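Local coordinates for uncharacterized protein yfeY (Escherichia coli, PDB 2QZB) that is of unknown function but belongs to the DUF1131 family and is probably a lipoprotein of the cell envelope, at residues V95-L104 and L154-I162. Numbering follows the deposited sequence.
Sequences VKIGTPFSDL and LKNWKVSKI
Val95 opens the contact by setting its CG1 methyl 3.7 Å from CG2 of Val159, a small branched pair that also meets aromatic side chains of strand 133-138. Lys96 contributes backbone rather than charge: its carbonyl O rests against Val159 CB and accepts both the amide N and the hydroxyl OG1 of Thr99, the two donors coming from one face of its plane. The amide bond closes a type II turn from Lys96 to Thr99; the hydroxyl adds a second bond, which suits threonine to this end of the turn. Ile97 reaches in with the end of its long branch, CD1 standing 3.5 Å from Ser160 O at the classic bulge that Ser160 and Lys161 form opposite Gln136; CD1 also lies near Val159 CG1 and Ile162 CG1, apolar company that suits isoleucine. Gly98 has a positive phi (94°), where a side chain would jam against the preceding carbonyl; its N-H points almost straight (175°) at a lone pair of Val159 O, 2.7 Å away. Val159 N returns a bond to Thr99 O at 2.9 Å. Pro100 faces Lys158 in a single beta bridge, so the loop runs briefly beside strand 158-165, which lies between strands 81-84 and 133-138 in the antiparallel sheet. Proline suits this place, since the amide hydrogens used come from Gly98 and Phe101; the latter's N lies 2.8 Å from Trp157 O. With CG anti to the backbone N (chi1 -177°), the Phe101 ring turns inward, where Leu154 CB lies over one face, 4.0 Å from the centroid, and Phe137 meets the ring edge-to-face. Beyond it, the exposed Ser102 makes a weak backbone bond from N to Lys155 O, 3.4 Å long.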
# COMPACT_ATOMS: atom_id res chain seq x y z
N VAL A 95 4.11 5.20 10.32
CA VAL A 95 4.49 3.90 9.86
C VAL A 95 5.24 4.01 8.50
O VAL A 95 4.95 4.90 7.67
CB VAL A 95 3.27 2.98 9.83
CG1 VAL A 95 3.62 1.66 9.23
CG2 VAL A 95 2.71 2.79 11.29
N LYS A 96 6.24 3.15 8.33
CA LYS A 96 7.02 3.10 7.09
C LYS A 96 7.30 1.66 6.77
O LYS A 96 7.11 0.77 7.61
CB LYS A 96 8.35 3.85 7.27
CG LYS A 96 9.23 3.26 8.36
CD LYS A 96 10.45 4.14 8.64
CE LYS A 96 10.93 4.10 10.11
NZ LYS A 96 12.22 4.88 10.32
N ILE A 97 7.74 1.43 5.55
CA ILE A 97 8.25 0.13 5.12
C ILE A 97 9.36 -0.28 6.10
O ILE A 97 10.23 0.52 6.40
CB ILE A 97 8.76 0.20 3.66
CG1 ILE A 97 7.66 0.74 2.74
CG2 ILE A 97 9.26 -1.14 3.17
CD1 ILE A 97 6.53 -0.17 2.54
N GLY A 98 9.28 -1.51 6.60
CA GLY A 98 10.16 -1.92 7.64
C GLY A 98 9.67 -1.78 9.08
O GLY A 98 10.28 -2.37 9.97
N THR A 99 8.58 -1.04 9.34
CA THR A 99 8.09 -0.94 10.72
C THR A 99 7.79 -2.36 11.22
O THR A 99 7.17 -3.13 10.51
CB THR A 99 6.84 -0.05 10.80
OG1 THR A 99 7.22 1.28 10.43
CG2 THR A 99 6.21 -0.01 12.25
N PRO A 100 8.26 -2.72 12.44
CA PRO A 100 7.94 -4.03 13.01
C PRO A 100 6.43 -4.17 13.34
O PRO A 100 5.80 -3.23 13.80
CB PRO A 100 8.80 -4.10 14.28
CG PRO A 100 9.96 -3.07 14.01
CD PRO A 100 9.19 -1.96 13.30
N PHE A 101 5.86 -5.32 13.06
CA PHE A 101 4.48 -5.59 13.48
C PHE A 101 4.21 -5.24 14.96
O PHE A 101 3.21 -4.57 15.28
CB PHE A 101 4.19 -7.08 13.23
CG PHE A 101 2.79 -7.51 13.55
CD1 PHE A 101 1.76 -7.34 12.62
CD2 PHE A 101 2.50 -8.14 14.77
CE1 PHE A 101 0.45 -7.74 12.90
CE2 PHE A 101 1.20 -8.56 15.06
CZ PHE A 101 0.17 -8.35 14.14
N SER A 102 5.11 -5.69 15.84
CA SER A 102 5.03 -5.55 17.31
C SER A 102 5.11 -4.11 17.81
O SER A 102 4.73 -3.82 18.97
CB SER A 102 6.16 -6.37 17.95
OG SER A 102 7.43 -5.94 17.46
N ASP A 103 5.56 -3.21 16.93
CA ASP A 103 5.49 -1.76 17.18
C ASP A 103 4.02 -1.25 17.14
O ASP A 103 3.65 -0.23 17.75
CB ASP A 103 6.35 -1.01 16.13
CG ASP A 103 7.82 -0.87 16.55
OD1 ASP A 103 8.25 -1.51 17.52
OD2 ASP A 103 8.57 -0.11 15.89
N LEU A 104 3.17 -1.96 16.41
CA LEU A 104 1.83 -1.43 16.12
C LEU A 104 0.71 -2.22 16.74
O LEU A 104 -0.30 -1.63 17.11
CB LEU A 104 1.59 -1.36 14.61
CG LEU A 104 2.65 -0.53 13.88
CD1 LEU A 104 2.53 -0.77 12.39
CD2 LEU A 104 2.55 0.95 14.24
N LEU A 154 3.97 -13.54 13.78
CA LEU A 154 3.74 -12.20 13.27
C LEU A 154 4.52 -11.10 13.98
O LEU A 154 4.82 -10.09 13.36
CB LEU A 154 2.26 -11.85 13.24
CG LEU A 154 1.39 -12.64 12.26
CD1 LEU A 154 -0.07 -12.17 12.37
CD2 LEU A 154 1.91 -12.51 10.83
N LYS A 155 4.86 -11.28 15.26
CA LYS A 155 5.47 -10.18 16.03
C LYS A 155 6.74 -9.65 15.36
O LYS A 155 7.01 -8.45 15.42
CB LYS A 155 5.72 -10.53 17.52
CG LYS A 155 6.65 -11.71 17.74
CD LYS A 155 6.81 -12.10 19.24
CE LYS A 155 8.20 -12.73 19.47
NZ LYS A 155 8.29 -13.78 20.56
N ASN A 156 7.45 -10.53 14.66
CA ASN A 156 8.69 -10.24 13.96
C ASN A 156 8.52 -9.84 12.47
O ASN A 156 9.50 -9.53 11.77
CB ASN A 156 9.62 -11.46 14.07
CG ASN A 156 9.93 -11.83 15.51
OD1 ASN A 156 10.28 -10.96 16.33
ND2 ASN A 156 9.76 -13.12 15.85
N TRP A 157 7.28 -9.86 11.99
CA TRP A 157 7.00 -9.37 10.63
C TRP A 157 7.22 -7.84 10.51
O TRP A 157 7.26 -7.13 11.51
CB TRP A 157 5.60 -9.79 10.20
CG TRP A 157 5.52 -11.27 9.82
CD1 TRP A 157 6.23 -12.29 10.36
CD2 TRP A 157 4.66 -11.85 8.82
NE1 TRP A 157 5.89 -13.49 9.75
CE2 TRP A 157 4.93 -13.23 8.80
CE3 TRP A 157 3.71 -11.33 7.94
CZ2 TRP A 157 4.26 -14.12 7.94
CZ3 TRP A 157 3.06 -12.20 7.06
CH2 TRP A 157 3.33 -13.58 7.07
N LYS A 158 7.42 -7.36 9.29
CA LYS A 158 7.65 -5.94 9.06
C LYS A 158 6.77 -5.46 7.92
O LYS A 158 6.47 -6.24 7.04
CB LYS A 158 9.13 -5.66 8.72
CG LYS A 158 10.05 -5.94 9.92
CD LYS A 158 11.49 -5.59 9.62
CE LYS A 158 12.40 -5.98 10.82
NZ LYS A 158 13.85 -6.01 10.36
N VAL A 159 6.43 -4.17 7.95
CA VAL A 159 5.60 -3.56 6.95
C VAL A 159 6.32 -3.67 5.61
O VAL A 159 7.47 -3.21 5.48
CB VAL A 159 5.33 -2.04 7.28
CG1 VAL A 159 4.64 -1.34 6.12
CG2 VAL A 159 4.48 -1.90 8.55
N SER A 160 5.65 -4.23 4.61
CA SER A 160 6.24 -4.36 3.28
C SER A 160 5.46 -3.56 2.23
O SER A 160 5.94 -3.34 1.13
CB SER A 160 6.30 -5.82 2.86
OG SER A 160 5.01 -6.39 2.96
N LYS A 161 4.27 -3.09 2.59
CA LYS A 161 3.53 -2.18 1.73
C LYS A 161 2.60 -1.30 2.57
O LYS A 161 2.09 -1.73 3.61
CB LYS A 161 2.76 -3.02 0.73
CG LYS A 161 1.97 -2.30 -0.29
CD LYS A 161 2.06 -3.10 -1.57
CE LYS A 161 1.14 -4.28 -1.56
NZ LYS A 161 1.13 -4.92 -2.91
N ILE A 162 2.39 -0.06 2.13
CA ILE A 162 1.38 0.80 2.72
C ILE A 162 0.30 1.01 1.63
O ILE A 162 0.62 1.37 0.48
CB ILE A 162 1.97 2.16 3.23
CG1 ILE A 162 3.12 1.92 4.24
CG2 ILE A 162 0.86 3.03 3.87
CD1 ILE A 162 3.86 3.13 4.62